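Local coordinates for protein tyrosyl-tRNA synthetase (PDB 2CYB) that probably attaches tyrosine to its cognate tRNA in two steps, first activating the amino acid with ATP and then transferring it to the acceptor end, at residues 14-22 / 178-188. Residues are numbered along the deposited sequence; the frame is centred on the assembly and turned at random.
Sequences AEEVVTEEE and IDQRKIHMLAR. With TYR (tyrosine), chain C.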
loop_
_atom_site.group_PDB
_atom_site.type_symbol
_atom_site.label_atom_id
_atom_site.label_comp_id
_atom_site.label_asym_id
_atom_site.label_seq_id
_atom_site.Cartn_x
_atom_site.Cartn_y
_atom_site.Cartn_z
ATOM N N ALA A 14 27.105 3.982 -18.849
ATOM C CA ALA A 14 26.212 4.291 -17.742
ATOM C C ALA A 14 25.954 5.783 -17.829
ATOM O O ALA A 14 26.856 6.556 -18.145
ATOM C CB ALA A 14 26.863 3.952 -16.406
ATOM N N GLU A 15 24.726 6.198 -17.561
ATOM C CA GLU A 15 24.410 7.615 -17.610
ATOM C C GLU A 15 24.765 8.297 -16.294
ATOM O O GLU A 15 25.149 9.468 -16.267
ATOM C CB GLU A 15 22.923 7.818 -17.909
ATOM C CG GLU A 15 22.491 9.276 -17.881
ATOM C CD GLU A 15 21.063 9.479 -18.338
ATOM O OE1 GLU A 15 20.548 10.608 -18.190
ATOM O OE2 GLU A 15 20.455 8.513 -18.846
ATOM N N GLU A 16 24.650 7.557 -15.201
ATOM C CA GLU A 16 24.936 8.116 -13.891
ATOM C C GLU A 16 25.310 7.038 -12.893
ATOM O O GLU A 16 24.868 5.893 -13.002
ATOM C CB GLU A 16 23.707 8.876 -13.384
ATOM C CG GLU A 16 23.798 9.353 -11.945
ATOM C CD GLU A 16 22.481 9.906 -11.428
ATOM O OE1 GLU A 16 21.477 9.157 -11.417
ATOM O OE2 GLU A 16 22.451 11.090 -11.029
ATOM N N VAL A 17 26.150 7.408 -11.932
ATOM C CA VAL A 17 26.555 6.494 -10.876
ATOM C C VAL A 17 26.406 7.265 -9.568
ATOM O O VAL A 17 26.937 8.368 -9.420
ATOM C CB VAL A 17 28.012 6.024 -11.029
ATOM C CG1 VAL A 17 28.382 5.131 -9.854
ATOM C CG2 VAL A 17 28.182 5.267 -12.342
ATOM N N VAL A 18 25.660 6.690 -8.634
ATOM C CA VAL A 18 25.422 7.314 -7.341
ATOM C C VAL A 18 25.952 6.426 -6.218
ATOM O O VAL A 18 25.265 5.509 -5.781
ATOM C CB VAL A 18 23.914 7.540 -7.115
ATOM C CG1 VAL A 18 23.684 8.245 -5.792
ATOM C CG2 VAL A 18 23.332 8.344 -8.271
ATOM N N THR A 19 27.179 6.674 -5.765
ATOM C CA THR A 19 28.031 7.740 -6.286
ATOM C C THR A 19 29.322 7.090 -6.775
ATOM O O THR A 19 29.600 5.932 -6.451
ATOM C CB THR A 19 28.385 8.771 -5.187
ATOM O OG1 THR A 19 29.125 8.125 -4.144
ATOM C CG2 THR A 19 27.124 9.379 -4.591
ATOM N N GLU A 20 30.101 7.824 -7.562
ATOM C CA GLU A 20 31.365 7.308 -8.082
ATOM C C GLU A 20 32.286 6.818 -6.954
ATOM O O GLU A 20 32.799 5.695 -6.989
ATOM C CB GLU A 20 32.085 8.398 -8.886
ATOM C CG GLU A 20 31.428 8.765 -10.212
ATOM C CD GLU A 20 31.690 7.744 -11.305
ATOM O OE1 GLU A 20 32.875 7.470 -11.595
ATOM O OE2 GLU A 20 30.716 7.219 -11.880
ATOM N N GLU A 21 32.494 7.671 -5.958
ATOM C CA GLU A 21 33.360 7.335 -4.834
ATOM C C GLU A 21 32.885 6.072 -4.123
ATOM O O GLU A 21 33.689 5.186 -3.820
ATOM C CB GLU A 21 33.421 8.515 -3.860
ATOM C CG GLU A 21 33.820 9.822 -4.542
ATOM C CD GLU A 21 33.897 11.002 -3.587
ATOM O OE1 GLU A 21 32.882 11.304 -2.923
ATOM O OE2 GLU A 21 34.975 11.632 -3.505
ATOM N N GLU A 22 31.578 5.990 -3.871
ATOM C CA GLU A 22 30.994 4.828 -3.206
ATOM C C GLU A 22 31.275 3.568 -4.010
ATOM O O GLU A 22 31.599 2.519 -3.451
ATOM C CB GLU A 22 29.480 5.009 -3.041
ATOM C CG GLU A 22 29.071 5.963 -1.926
ATOM C CD GLU A 22 27.585 6.298 -1.956
ATOM O OE1 GLU A 22 26.788 5.425 -2.360
ATOM O OE2 GLU A 22 27.213 7.428 -1.565
ATOM N N ILE A 178 17.613 5.035 -15.900
ATOM C CA ILE A 178 17.564 6.302 -15.191
ATOM C C ILE A 178 16.132 6.638 -14.748
ATOM O O ILE A 178 15.926 7.504 -13.898
ATOM C CB ILE A 178 18.134 7.440 -16.084
ATOM C CG1 ILE A 178 18.289 8.724 -15.273
ATOM C CG2 ILE A 178 17.231 7.674 -17.267
ATOM C CD1 ILE A 178 19.501 8.731 -14.377
ATOM N N ASP A 179 15.136 5.960 -15.316
ATOM C CA ASP A 179 13.767 6.227 -14.893
ATOM C C ASP A 179 13.474 5.608 -13.522
ATOM O O ASP A 179 12.406 5.821 -12.956
ATOM C CB ASP A 179 12.749 5.753 -15.939
ATOM C CG ASP A 179 12.953 4.319 -16.377
ATOM O OD1 ASP A 179 13.917 3.651 -15.937
ATOM O OD2 ASP A 179 12.127 3.857 -17.195
ATOM N N GLN A 180 14.437 4.866 -12.986
ATOM C CA GLN A 180 14.284 4.252 -11.659
ATOM C C GLN A 180 14.957 5.165 -10.628
ATOM O O GLN A 180 14.976 4.858 -9.434
ATOM C CB GLN A 180 14.981 2.885 -11.589
ATOM C CG GLN A 180 14.604 1.886 -12.679
ATOM C CD GLN A 180 13.120 1.609 -12.717
ATOM O OE1 GLN A 180 12.524 1.220 -11.711
ATOM N NE2 GLN A 180 12.510 1.810 -13.880
ATOM N N ARG A 181 15.501 6.290 -11.088
ATOM C CA ARG A 181 16.235 7.193 -10.202
ATOM C C ARG A 181 15.527 7.631 -8.930
ATOM O O ARG A 181 16.105 7.561 -7.844
ATOM C CB ARG A 181 16.707 8.438 -10.971
ATOM C CG ARG A 181 17.785 9.223 -10.227
ATOM C CD ARG A 181 18.280 10.452 -10.997
ATOM N NE ARG A 181 19.484 11.005 -10.374
ATOM C CZ ARG A 181 19.541 11.473 -9.130
ATOM N NH1 ARG A 181 18.460 11.468 -8.361
ATOM N NH2 ARG A 181 20.688 11.928 -8.646
ATOM N N LYS A 182 14.283 8.079 -9.046
ATOM C CA LYS A 182 13.556 8.526 -7.868
ATOM C C LYS A 182 13.311 7.400 -6.877
ATOM O O LYS A 182 13.369 7.618 -5.669
ATOM C CB LYS A 182 12.232 9.189 -8.260
ATOM C CG LYS A 182 12.428 10.515 -8.990
ATOM C CD LYS A 182 11.250 11.449 -8.779
ATOM C CE LYS A 182 11.485 12.794 -9.456
ATOM N NZ LYS A 182 10.325 13.721 -9.312
ATOM N N ILE A 183 13.030 6.202 -7.380
ATOM C CA ILE A 183 12.819 5.067 -6.499
ATOM C C ILE A 183 14.143 4.761 -5.795
ATOM O O ILE A 183 14.175 4.512 -4.593
ATOM C CB ILE A 183 12.316 3.833 -7.281
ATOM C CG1 ILE A 183 10.882 4.082 -7.764
ATOM C CG2 ILE A 183 12.371 2.592 -6.393
ATOM C CD1 ILE A 183 10.316 2.969 -8.661
ATOM N N HIS A 184 15.246 4.810 -6.534
ATOM C CA HIS A 184 16.537 4.550 -5.921
ATOM C C HIS A 184 16.900 5.612 -4.890
ATOM O O HIS A 184 17.519 5.300 -3.874
ATOM C CB HIS A 184 17.631 4.436 -6.985
ATOM C CG HIS A 184 17.600 3.143 -7.736
ATOM N ND1 HIS A 184 18.406 2.893 -8.825
ATOM C CD2 HIS A 184 16.867 2.020 -7.541
ATOM C CE1 HIS A 184 18.170 1.669 -9.269
ATOM N NE2 HIS A 184 17.242 1.119 -8.508
ATOM N N MET A 185 16.526 6.865 -5.126
ATOM C CA MET A 185 16.847 7.885 -4.131
ATOM C C MET A 185 16.016 7.631 -2.875
ATOM O O MET A 185 16.492 7.821 -1.749
ATOM C CB MET A 185 16.578 9.290 -4.670
ATOM C CG MET A 185 17.486 9.690 -5.833
ATOM S SD MET A 185 19.260 9.516 -5.463
ATOM C CE MET A 185 19.611 7.918 -6.220
ATOM N N LEU A 186 14.774 7.200 -3.067
ATOM C CA LEU A 186 13.909 6.903 -1.935
ATOM C C LEU A 186 14.551 5.780 -1.115
ATOM O O LEU A 186 14.533 5.808 0.114
ATOM C CB LEU A 186 12.520 6.484 -2.436
ATOM C CG LEU A 186 11.489 5.932 -1.442
ATOM C CD1 LEU A 186 11.246 6.925 -0.324
ATOM C CD2 LEU A 186 10.191 5.648 -2.179
ATOM N N ALA A 187 15.123 4.794 -1.801
ATOM C CA ALA A 187 15.780 3.679 -1.128
ATOM C C ALA A 187 16.970 4.191 -0.316
ATOM O O ALA A 187 17.117 3.869 0.869
ATOM C CB ALA A 187 16.251 2.650 -2.152
ATOM N N ARG A 188 17.814 5.000 -0.951
ATOM C CA ARG A 188 18.992 5.553 -0.279
ATOM C C ARG A 188 18.624 6.352 0.974
ATOM O O ARG A 188 19.346 6.329 1.970
ATOM C CB ARG A 188 19.788 6.458 -1.241
ATOM C CG ARG A 188 20.542 5.707 -2.342
ATOM C CD ARG A 188 21.220 6.671 -3.318
ATOM N NE ARG A 188 22.226 7.531 -2.682
ATOM C CZ ARG A 188 23.479 7.167 -2.414
ATOM N NH1 ARG A 188 23.912 5.951 -2.716
ATOM N NH2 ARG A 188 24.311 8.032 -1.850
HETATM N N TYR C . 10.742 -0.823 -11.510
HETATM C CA TYR C . 11.465 -1.664 -12.496
HETATM C C TYR C . 11.034 -1.332 -13.922
HETATM O O TYR C . 11.563 -1.965 -14.850
HETATM C CB TYR C . 11.213 -3.143 -12.184
HETATM C CG TYR C . 11.746 -3.522 -10.823
HETATM C CD1 TYR C . 10.919 -4.084 -9.849
HETATM C CD2 TYR C . 13.095 -3.310 -10.510
HETATM C CE1 TYR C . 11.429 -4.432 -8.586
HETATM C CE2 TYR C . 13.608 -3.647 -9.270
HETATM C CZ TYR C . 12.775 -4.210 -8.312
HETATM O OH TYR C . 13.305 -4.559 -7.095
HETATM O OXT TYR C . 10.187 -0.431 -14.093
#
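Arg188 and Arg181, two turns apart on helix 181-190, reach across to Glu22 and Glu16 and, in the Rossmann fold of this class I synthetase, tie strand 16-18 at the sheet edge and the start of helix 20-28 to helix 181-190. Strand 16-18 is one of the two edge strands within the chain, antiparallel to 200-204, with a classic beta bulge where Glu15 and Glu16 both face His203. Followed outward from CB, Arg188 runs extended to CD, then turns about the CG-CD bond (chi3 61°), swinging NE aside and turning one guanidinium face to Val18. Arg188 CD comes within 3.8 Å of Val18 CG1; NE and CZ meet the same methyl, which sits over the centre of that face. At the tip, Arg188 NH1 meets Glu22 OE1 at 2.9 Å and Arg188 NH2 meets Glu22 OE2 at 3.0 Å: a straight, end-on bidentate salt bridge on both syn lone pairs, with the two planes only 11° apart. NH1 also donates to Pro199 O, further fixing the rotation of the group. Glu22 itself lies in the first turn of helix 20-28, where its backbone N is capped by Thr19 OG1.

The second bridge is more twisted. The Glu16 and Arg181 planes stand 51° apart; Arg181 NH2 reaches Glu16 OE2 at 3.1 Å, while NE makes weak bonds to both oxygens. Glu16 OE1 also pairs with His203 ND1, and His203 NE2 with His184 ND1, so that hydrogen bonds lead from Glu16 through His203 to helix 181-190. Between the bridges, Met185 CE comes to 4.1 Å from Val18 CG1. The 3-10 turn before the helix carries Gln180, whose OE1 accepts from the amino group of bound tyrosine. Near this turn, Ile178 CD1 rests 3.6 Å from Glu16 OE1, and Ile178 CG2 lies 3.7 Å from Glu15 OE2.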